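Local coordinates for glycosyl hydrolase, family 31/fibronectin type III domain protein (Clostridium perfringens, PDB 4UAP) that binds N-acetylgalactosamine as a family 32 carbohydrate-binding module, a calcium-containing beta-sandwich of a family 31 glycoside hydrolase, and probably helps bring the enzyme to galacto-configured glycans, at residues M57-N62 and N143-Y148; N62-L67 and E122-V127; E68-Y73 and Y116-K121. All blocks are in the same frame, centred on the assembly; numbering follows the deposited sequence.

Contact 1: M57-N62 and N143-Y148. With CA (calcium ion), chain D.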
loop_
_atom_site.group_PDB
_atom_site.type_symbol
_atom_site.label_atom_id
_atom_site.label_comp_id
_atom_site.label_asym_id
_atom_site.label_seq_id
_atom_site.Cartn_x
_atom_site.Cartn_y
_atom_site.Cartn_z
ATOM N N MET A 57 -1.998 1.067 -6.468
ATOM C CA MET A 57 -1.156 2.165 -6.007
ATOM C C MET A 57 0.149 2.144 -6.810
ATOM O O MET A 57 0.864 1.140 -6.809
ATOM C CB MET A 57 -0.866 2.033 -4.506
ATOM C CG MET A 57 -2.088 2.196 -3.584
ATOM S SD MET A 57 -1.905 1.399 -1.947
ATOM C CE MET A 57 -2.218 -0.313 -2.373
ATOM N N THR A 58 0.444 3.240 -7.502
ATOM C CA THR A 58 1.621 3.303 -8.363
ATOM C C THR A 58 2.714 4.160 -7.740
ATOM O O THR A 58 2.463 5.292 -7.327
ATOM C CB THR A 58 1.269 3.863 -9.744
ATOM O OG1 THR A 58 0.308 2.999 -10.362
ATOM C CG2 THR A 58 2.529 3.972 -10.632
ATOM N N PHE A 59 3.923 3.608 -7.677
ATOM C CA PHE A 59 5.065 4.301 -7.090
ATOM C C PHE A 59 6.158 4.474 -8.136
ATOM O O PHE A 59 6.579 3.512 -8.771
ATOM C CB PHE A 59 5.604 3.532 -5.886
ATOM C CG PHE A 59 4.594 3.380 -4.772
ATOM C CD1 PHE A 59 3.681 2.339 -4.787
ATOM C CD2 PHE A 59 4.541 4.298 -3.739
ATOM C CE1 PHE A 59 2.737 2.199 -3.772
ATOM C CE2 PHE A 59 3.608 4.161 -2.708
ATOM C CZ PHE A 59 2.702 3.108 -2.740
ATOM N N GLU A 60 6.612 5.704 -8.308
ATOM C CA GLU A 60 7.635 5.987 -9.299
ATOM C C GLU A 60 8.814 6.706 -8.671
ATOM O O GLU A 60 8.658 7.504 -7.742
ATOM C CB GLU A 60 7.063 6.825 -10.433
ATOM C CG GLU A 60 6.011 6.124 -11.245
ATOM C CD GLU A 60 5.361 7.051 -12.247
ATOM O OE1 GLU A 60 4.463 7.822 -11.839
ATOM O OE2 GLU A 60 5.752 7.019 -13.439
ATOM N N PHE A 61 9.996 6.404 -9.186
ATOM C CA PHE A 61 11.197 7.112 -8.805
ATOM C C PHE A 61 11.614 7.928 -10.033
ATOM O O PHE A 61 11.323 7.533 -11.165
ATOM C CB PHE A 61 12.287 6.129 -8.365
ATOM C CG PHE A 61 11.753 4.907 -7.651
ATOM C CD1 PHE A 61 11.394 4.963 -6.307
ATOM C CD2 PHE A 61 11.614 3.699 -8.323
ATOM C CE1 PHE A 61 10.905 3.830 -5.651
ATOM C CE2 PHE A 61 11.128 2.569 -7.683
ATOM C CZ PHE A 61 10.768 2.632 -6.342
ATOM N N ASN A 62 12.276 9.061 -9.832
ATOM C CA ASN A 62 12.656 9.894 -10.976
ATOM C C ASN A 62 13.782 9.279 -11.796
ATOM O O ASN A 62 14.066 9.723 -12.912
ATOM C CB ASN A 62 13.051 11.298 -10.518
ATOM C CG ASN A 62 13.846 11.291 -9.237
ATOM O OD1 ASN A 62 14.766 10.492 -9.062
ATOM N ND2 ASN A 62 13.486 12.179 -8.321
ATOM N N ASN A 143 -1.078 1.843 6.673
ATOM C CA ASN A 143 -0.371 2.892 7.412
ATOM C C ASN A 143 0.675 3.622 6.583
ATOM O O ASN A 143 0.817 4.832 6.661
ATOM C CB ASN A 143 0.329 2.307 8.645
ATOM C CG ASN A 143 -0.619 1.607 9.581
ATOM O OD1 ASN A 143 -1.841 1.649 9.398
ATOM N ND2 ASN A 143 -0.063 0.966 10.611
ATOM N N GLU A 144 1.439 2.865 5.808
ATOM C CA GLU A 144 2.632 3.402 5.171
ATOM C C GLU A 144 3.205 2.339 4.263
ATOM O O GLU A 144 3.036 1.150 4.521
ATOM C CB GLU A 144 3.683 3.823 6.220
ATOM C CG GLU A 144 4.903 4.596 5.642
ATOM C CD GLU A 144 4.687 6.111 5.597
ATOM O OE1 GLU A 144 5.615 6.845 5.206
ATOM O OE2 GLU A 144 3.584 6.577 5.953
ATOM N N ILE A 145 3.868 2.765 3.197
ATOM C CA ILE A 145 4.668 1.855 2.401
ATOM C C ILE A 145 6.038 2.493 2.258
ATOM O O ILE A 145 6.140 3.641 1.835
ATOM C CB ILE A 145 4.040 1.570 1.015
ATOM C CG1 ILE A 145 2.672 0.890 1.196
ATOM C CG2 ILE A 145 4.986 0.694 0.178
ATOM C CD1 ILE A 145 1.889 0.633 -0.123
ATOM N N GLU A 146 7.074 1.757 2.661
ATOM C CA GLU A 146 8.461 2.236 2.649
ATOM C C GLU A 146 9.312 1.468 1.652
ATOM O O GLU A 146 9.155 0.254 1.512
ATOM C CB GLU A 146 9.093 2.100 4.040
ATOM C CG GLU A 146 8.456 2.963 5.095
ATOM C CD GLU A 146 9.199 2.907 6.403
ATOM O OE1 GLU A 146 9.901 1.899 6.643
ATOM O OE2 GLU A 146 9.085 3.872 7.190
ATOM N N PHE A 147 10.226 2.170 0.986
ATOM C CA PHE A 147 11.112 1.556 -0.005
ATOM C C PHE A 147 12.560 1.640 0.478
ATOM O O PHE A 147 13.021 2.698 0.900
ATOM C CB PHE A 147 10.942 2.239 -1.374
ATOM C CG PHE A 147 9.574 2.042 -1.973
ATOM C CD1 PHE A 147 8.498 2.802 -1.539
ATOM C CD2 PHE A 147 9.358 1.070 -2.936
ATOM C CE1 PHE A 147 7.231 2.604 -2.062
ATOM C CE2 PHE A 147 8.104 0.868 -3.472
ATOM C CZ PHE A 147 7.032 1.636 -3.032
ATOM N N TYR A 148 13.262 0.514 0.447
ATOM C CA TYR A 148 14.635 0.459 0.953
ATOM C C TYR A 148 15.615 0.218 -0.184
ATOM O O TYR A 148 15.560 -0.815 -0.857
ATOM C CB TYR A 148 14.776 -0.633 2.016
ATOM C CG TYR A 148 14.140 -0.259 3.333
ATOM C CD1 TYR A 148 12.775 -0.426 3.545
ATOM C CD2 TYR A 148 14.904 0.276 4.359
ATOM C CE1 TYR A 148 12.190 -0.075 4.754
ATOM C CE2 TYR A 148 14.338 0.628 5.564
ATOM C CZ TYR A 148 12.983 0.458 5.759
ATOM O OH TYR A 148 12.432 0.821 6.964
HETATM CA CA CA D . 1.485 7.021 6.822
#
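Phe59 and Phe147 each carry CG anti to their own carbonyl carbon (chi1 -61° for Phe59), which sends both rings from their strands into the space between the two sheets of the beta-sandwich. The strands themselves, 57-61 and 143-148, belong to different sheets; their axes cross at a shallow angle and pass 10.6 Å apart, too far for backbone bonds, so side chains alone make the contact. Phe147 CZ sits over one face of the Phe59 ring, 3.5 Å from Phe59 CG and displaced toward the rim, with the two planes inclined at 51°. Phe61 completes the aromatic cluster in a T-shaped pair: its edge points at the face of Phe147, planes 80° apart, and Phe61 CZ lies 4.0 Å from Phe147 CD2. Further along, Ile145 crosses Phe59 at about a right angle and brings CD1 to 3.7 Å from Phe59 CZ, while Met57 SD meets the same methyl more loosely. Ile6 and Val8 of strand 6-9 also pack against Phe59.

At the Asn143 end of the segment the strand runs to the calcium site. Glu144, bent at its second torsion, turns its carboxylate to the calcium ion, whose other ligands include Lys23 O, Asp26 OD1, Thr28 O and Ser35 O. Glu144 OE2 binds the ion at 2.3 Å, and the backbone oxygen Asn143 O binds it beside this carboxylate.

Contact 2: N62-L67 and E122-V127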
loop_
_atom_site.group_PDB
_atom_site.type_symbol
_atom_site.label_atom_id
_atom_site.label_comp_id
_atom_site.label_asym_id
_atom_site.label_seq_id
_atom_site.Cartn_x
_atom_site.Cartn_y
_atom_site.Cartn_z
ATOM N N ASN A 62 12.276 9.061 -9.832
ATOM C CA ASN A 62 12.656 9.894 -10.976
ATOM C C ASN A 62 13.782 9.279 -11.796
ATOM O O ASN A 62 14.066 9.723 -12.912
ATOM C CB ASN A 62 13.051 11.298 -10.518
ATOM C CG ASN A 62 13.846 11.291 -9.237
ATOM O OD1 ASN A 62 14.766 10.492 -9.062
ATOM N ND2 ASN A 62 13.486 12.179 -8.321
ATOM N N GLU A 63 14.422 8.256 -11.240
ATOM C CA GLU A 63 15.377 7.454 -11.994
ATOM C C GLU A 63 15.381 6.051 -11.408
ATOM O O GLU A 63 15.020 5.873 -10.246
ATOM C CB GLU A 63 16.775 8.069 -11.956
ATOM C CG GLU A 63 17.336 8.246 -10.562
ATOM N N PRO A 64 15.775 5.051 -12.213
ATOM C CA PRO A 64 15.778 3.658 -11.743
ATOM C C PRO A 64 16.513 3.510 -10.411
ATOM O O PRO A 64 17.523 4.162 -10.172
ATOM C CB PRO A 64 16.494 2.910 -12.869
ATOM C CG PRO A 64 16.216 3.742 -14.105
ATOM C CD PRO A 64 16.201 5.171 -13.619
ATOM N N LYS A 65 15.969 2.684 -9.529
ATOM C CA LYS A 65 16.566 2.446 -8.227
ATOM C C LYS A 65 16.763 0.958 -8.032
ATOM O O LYS A 65 15.916 0.163 -8.435
ATOM C CB LYS A 65 15.686 3.006 -7.106
ATOM C CG LYS A 65 15.424 4.493 -7.217
ATOM C CD LYS A 65 16.682 5.297 -6.920
ATOM C CE LYS A 65 16.461 6.780 -7.201
ATOM N NZ LYS A 65 17.642 7.605 -6.815
ATOM N N THR A 66 17.879 0.579 -7.422
ATOM C CA THR A 66 18.065 -0.811 -7.030
ATOM C C THR A 66 17.586 -0.951 -5.586
ATOM O O THR A 66 18.084 -0.279 -4.688
ATOM C CB THR A 66 19.535 -1.256 -7.199
ATOM O OG1 THR A 66 20.386 -0.377 -6.465
ATOM C CG2 THR A 66 19.935 -1.165 -8.678
ATOM N N LEU A 67 16.603 -1.824 -5.384
ATOM C CA LEU A 67 15.889 -1.924 -4.111
ATOM C C LEU A 67 16.184 -3.213 -3.356
ATOM O O LEU A 67 16.183 -4.295 -3.940
ATOM C CB LEU A 67 14.376 -1.828 -4.351
ATOM C CG LEU A 67 13.849 -0.565 -5.034
ATOM C CD1 LEU A 67 12.349 -0.671 -5.308
ATOM C CD2 LEU A 67 14.171 0.657 -4.173
ATOM N N GLU A 122 16.264 -3.805 -9.953
ATOM C CA GLU A 122 16.208 -2.389 -10.316
ATOM C C GLU A 122 14.873 -2.049 -10.966
ATOM O O GLU A 122 14.400 -2.770 -11.836
ATOM C CB GLU A 122 17.371 -2.037 -11.261
ATOM C CG GLU A 122 17.436 -0.584 -11.662
ATOM C CD GLU A 122 18.670 -0.251 -12.503
ATOM O OE1 GLU A 122 19.192 -1.142 -13.208
ATOM O OE2 GLU A 122 19.118 0.913 -12.451
ATOM N N PHE A 123 14.258 -0.953 -10.537
ATOM C CA PHE A 123 12.944 -0.574 -11.055
ATOM C C PHE A 123 12.831 0.926 -11.172
ATOM O O PHE A 123 13.405 1.642 -10.359
ATOM C CB PHE A 123 11.821 -1.053 -10.133
ATOM C CG PHE A 123 11.821 -2.517 -9.879
ATOM C CD1 PHE A 123 11.347 -3.393 -10.836
ATOM C CD2 PHE A 123 12.289 -3.019 -8.675
ATOM C CE1 PHE A 123 11.343 -4.760 -10.597
ATOM C CE2 PHE A 123 12.282 -4.375 -8.430
ATOM C CZ PHE A 123 11.809 -5.246 -9.386
ATOM N N ASP A 124 12.061 1.406 -12.143
ATOM C CA ASP A 124 11.683 2.817 -12.119
ATOM C C ASP A 124 10.232 3.013 -11.672
ATOM O O ASP A 124 9.815 4.135 -11.388
ATOM C CB ASP A 124 11.899 3.465 -13.477
ATOM C CG ASP A 124 11.473 2.584 -14.615
ATOM O OD1 ASP A 124 10.422 1.926 -14.488
ATOM O OD2 ASP A 124 12.192 2.549 -15.646
ATOM N N LYS A 125 9.475 1.919 -11.610
ATOM C CA LYS A 125 8.070 1.964 -11.191
ATOM C C LYS A 125 7.667 0.670 -10.494
ATOM O O LYS A 125 8.066 -0.416 -10.910
ATOM C CB LYS A 125 7.160 2.205 -12.397
ATOM C CG LYS A 125 5.694 2.158 -12.077
ATOM C CD LYS A 125 4.859 2.034 -13.341
ATOM C CE LYS A 125 4.649 3.364 -14.001
ATOM N NZ LYS A 125 3.790 3.188 -15.215
ATOM N N ILE A 126 6.877 0.788 -9.430
ATOM C CA ILE A 126 6.335 -0.386 -8.764
ATOM C C ILE A 126 4.852 -0.156 -8.557
ATOM O O ILE A 126 4.431 0.907 -8.089
ATOM C CB ILE A 126 7.053 -0.664 -7.427
ATOM C CG1 ILE A 126 8.458 -1.215 -7.712
ATOM C CG2 ILE A 126 6.259 -1.653 -6.579
ATOM C CD1 ILE A 126 9.265 -1.513 -6.483
ATOM N N VAL A 127 4.052 -1.130 -8.956
ATOM C CA VAL A 127 2.615 -1.003 -8.807
ATOM C C VAL A 127 2.155 -2.046 -7.823
ATOM O O VAL A 127 2.379 -3.237 -8.032
ATOM C CB VAL A 127 1.871 -1.174 -10.135
ATOM C CG1 VAL A 127 0.364 -1.011 -9.910
ATOM C CG2 VAL A 127 2.389 -0.167 -11.177
#
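Lys65 and Phe123 clasp each other through two backbone hydrogen bonds, Lys65 N to Phe123 O at 2.9 Å and Phe123 N to Lys65 O at 2.9 Å. Both are fairly straight, 169° and 160° at the hydrogen, and they define an antiparallel hydrogen-bonded pair. The flanking CA-H groups add to the same carbonyls: Glu122 CA lies 3.2 Å from Lys65 O, and Pro64 CA approaches Phe123 O in the same manner.

Next in register, Thr66 and Glu122 form a non-hydrogen-bonded pair with their side chains on one face. Glu122 is extended, CG anti to the backbone N (chi1 -178°), and runs back over Pro64, where OE2 comes to 3.3 Å from Pro64 CB. Thr66 CG2 rests against the beginning of that chain, 3.7 Å from Glu122 CB.

On the face shared by Lys65 and Phe123 the ring turns inward, and Leu67 CD1 touches it obliquely at Phe123 CD2. Leu67 and Ile126 meet tip to tip, Leu67 CD1 3.4 Å from Ile126 CD1, tighter than usual for two methyls. Ile126 reaches this point because the chain turns a corner at Asp124, where Asp124 and Lys125 form a classic beta bulge opposite Tyr95 and Asp124 OD2 accepts a bond from Asn97 N. The chemistry is thus divided: main-chain bonds hold 64-67 to 122-123 within one sheet, and aliphatic carbon, Leu67 with Ile126, joins that sheet to the other.

Contact 3: E68-Y73 and Y116-K121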
loop_
_atom_site.group_PDB
_atom_site.type_symbol
_atom_site.label_atom_id
_atom_site.label_comp_id
_atom_site.label_asym_id
_atom_site.label_seq_id
_atom_site.Cartn_x
_atom_site.Cartn_y
_atom_site.Cartn_z
ATOM N N GLU A 68 16.420 -3.100 -2.054
ATOM C CA GLU A 68 16.482 -4.282 -1.198
ATOM C C GLU A 68 15.068 -4.823 -0.946
ATOM O O GLU A 68 14.834 -6.029 -1.008
ATOM C CB GLU A 68 17.175 -3.960 0.130
ATOM C CG GLU A 68 18.651 -3.594 -0.006
ATOM C CD GLU A 68 19.565 -4.805 -0.253
ATOM O OE1 GLU A 68 19.058 -5.900 -0.602
ATOM O OE2 GLU A 68 20.800 -4.655 -0.090
ATOM N N ASN A 69 14.122 -3.927 -0.679
ATOM C CA ASN A 69 12.737 -4.337 -0.435
ATOM C C ASN A 69 11.778 -3.166 -0.483
ATOM O O ASN A 69 12.204 -2.014 -0.496
ATOM C CB ASN A 69 12.607 -5.027 0.939
ATOM C CG ASN A 69 12.634 -4.034 2.110
ATOM O OD1 ASN A 69 11.705 -3.243 2.303
ATOM N ND2 ASN A 69 13.693 -4.086 2.901
ATOM N N PHE A 70 10.482 -3.454 -0.494
ATOM C CA PHE A 70 9.553 -2.472 0.031
ATOM C C PHE A 70 8.736 -3.143 1.127
ATOM O O PHE A 70 8.574 -4.368 1.149
ATOM C CB PHE A 70 8.679 -1.828 -1.065
ATOM C CG PHE A 70 7.790 -2.777 -1.818
ATOM C CD1 PHE A 70 6.554 -3.148 -1.307
ATOM C CD2 PHE A 70 8.161 -3.239 -3.071
ATOM C CE1 PHE A 70 5.724 -3.992 -2.020
ATOM C CE2 PHE A 70 7.334 -4.097 -3.788
ATOM C CZ PHE A 70 6.115 -4.465 -3.266
ATOM N N THR A 71 8.279 -2.319 2.062
ATOM C CA THR A 71 7.631 -2.770 3.278
ATOM C C THR A 71 6.309 -2.049 3.453
ATOM O O THR A 71 6.274 -0.818 3.519
ATOM C CB THR A 71 8.512 -2.512 4.509
ATOM O OG1 THR A 71 9.729 -3.266 4.390
ATOM C CG2 THR A 71 7.783 -2.909 5.782
ATOM N N ILE A 72 5.234 -2.829 3.519
ATOM C CA ILE A 72 3.891 -2.316 3.716
ATOM C C ILE A 72 3.549 -2.437 5.200
ATOM O O ILE A 72 3.666 -3.519 5.778
ATOM C CB ILE A 72 2.859 -3.092 2.858
ATOM C CG1 ILE A 72 3.258 -3.040 1.369
ATOM C CG2 ILE A 72 1.446 -2.534 3.070
ATOM C CD1 ILE A 72 2.445 -3.965 0.465
ATOM N N TYR A 73 3.164 -1.321 5.813
ATOM C CA TYR A 73 2.775 -1.321 7.213
ATOM C C TYR A 73 1.258 -1.417 7.328
ATOM O O TYR A 73 0.521 -0.542 6.861
ATOM C CB TYR A 73 3.299 -0.070 7.916
ATOM C CG TYR A 73 4.808 -0.048 8.063
ATOM C CD1 TYR A 73 5.627 0.365 7.009
ATOM C CD2 TYR A 73 5.416 -0.446 9.257
ATOM C CE1 TYR A 73 7.007 0.384 7.143
ATOM C CE2 TYR A 73 6.800 -0.441 9.394
ATOM C CZ TYR A 73 7.584 -0.019 8.344
ATOM O OH TYR A 73 8.948 -0.001 8.490
ATOM N N TYR A 116 8.172 -7.224 0.711
ATOM C CA TYR A 116 8.599 -7.767 -0.577
ATOM C C TYR A 116 10.111 -7.681 -0.664
ATOM O O TYR A 116 10.667 -6.585 -0.793
ATOM C CB TYR A 116 7.953 -7.009 -1.747
ATOM C CG TYR A 116 6.583 -7.517 -2.146
ATOM C CD1 TYR A 116 5.453 -7.209 -1.392
ATOM C CD2 TYR A 116 6.417 -8.298 -3.282
ATOM C CE1 TYR A 116 4.189 -7.666 -1.765
ATOM C CE2 TYR A 116 5.169 -8.760 -3.662
ATOM C CZ TYR A 116 4.055 -8.446 -2.898
ATOM O OH TYR A 116 2.816 -8.911 -3.286
ATOM N N GLU A 117 10.779 -8.825 -0.560
ATOM C CA GLU A 117 12.231 -8.850 -0.663
ATOM C C GLU A 117 12.614 -8.856 -2.131
ATOM O O GLU A 117 12.231 -9.766 -2.873
ATOM C CB GLU A 117 12.820 -10.065 0.054
ATOM C CG GLU A 117 12.592 -10.078 1.558
ATOM C CD GLU A 117 13.424 -9.033 2.274
ATOM O OE1 GLU A 117 14.239 -8.363 1.608
ATOM O OE2 GLU A 117 13.269 -8.887 3.506
ATOM N N LEU A 118 13.365 -7.843 -2.548
ATOM C CA LEU A 118 13.642 -7.634 -3.969
ATOM C C LEU A 118 15.088 -7.938 -4.366
ATOM O O LEU A 118 15.414 -7.950 -5.551
ATOM C CB LEU A 118 13.291 -6.200 -4.356
ATOM C CG LEU A 118 11.814 -5.830 -4.172
ATOM C CD1 LEU A 118 11.583 -4.375 -4.531
ATOM C CD2 LEU A 118 10.925 -6.752 -5.013
ATOM N N GLY A 119 15.950 -8.165 -3.375
ATOM C CA GLY A 119 17.323 -8.577 -3.619
ATOM C C GLY A 119 18.135 -7.709 -4.564
ATOM O O GLY A 119 18.992 -8.211 -5.293
ATOM N N GLY A 120 17.867 -6.407 -4.561
ATOM C CA GLY A 120 18.606 -5.477 -5.399
ATOM C C GLY A 120 18.129 -5.378 -6.836
ATOM O O GLY A 120 18.833 -4.824 -7.683
ATOM N N LYS A 121 16.938 -5.895 -7.129
ATOM C CA LYS A 121 16.379 -5.707 -8.462
ATOM C C LYS A 121 16.160 -4.215 -8.697
ATOM O O LYS A 121 15.918 -3.458 -7.753
ATOM C CB LYS A 121 15.081 -6.493 -8.642
ATOM C CG LYS A 121 15.298 -7.996 -8.852
ATOM C CD LYS A 121 13.974 -8.755 -8.817
ATOM C CE LYS A 121 14.190 -10.251 -8.632
HETATM O O HOH W 1 16.058 -8.581 -0.535
HETATM O O HOH W 2 15.399 -6.255 2.998
#
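Phe70 lays its ring against Tyr116, the two side chains running side by side in the same direction from neighbouring antiparallel strands of the beta-sandwich. The planes are only 18° apart but slid past one another, so the rings barely overlap; instead Tyr116 CB stands over the Phe70 face, a CH-pi contact 3.6 Å from the ring centroid. Phe70 CG lies between the backbone N and the carbonyl carbon (chi1 62°), a torsion that leaves Phe70 CZ 3.3 Å from Tyr116 CG. Leu118 CD1 meets the Phe70 ring obliquely, while Ile126 and Ile128 of the other sheet also touch Phe70. The Tyr116 hydroxyl reaches Gly104 O.

In the backbone ladder, Tyr116 N bonds to Phe70 O at 2.9 Å, nearly in line with the carbonyl, and Phe70 N returns a longer bond to Tyr116 O. A classic beta bulge, Glu68 and Asn69 facing Tyr148, interrupts strand 64-74 here. Glu68 O accepts Leu118 N at 2.8 Å, from above the carbonyl plane, and a weak bond from Gly119 N. Leu118 to Lys121 then form a type I' turn with glycines at both central positions, where phi is positive.

On the side of Asn69 and Glu117, one water joins Glu68 O, Gly119 N and Glu117 OE1. A second water accepts from Asn69 ND2 and donates to Glu117 OE1, 2.8 Å from each.

How the contacts relate
Contact 1 is the buried one, joining the two sheets by side chains alone; contacts 2 and 3 are partly buried and rest on backbone pairing along strand 64-74, which meets 121-123 and then 113-118. The chain corner at Asn62 links contact 1 to contact 2; Phe59 N bonds to Ile126 O and Phe61 N to Asp124 O, so strand 55-61 runs beside 125-133. Strand 141-149 borders contact 3 through Tyr148 O to Glu68 N and Glu146 O to Thr71 N. Leu67 bonds to Gly120 and Lys121, making contacts 2 and 3 continuous. Carbon prevails between the sheets, waters bridge at the Glu117 side of contact 3, and calcium takes up the buried Glu144 carboxylate.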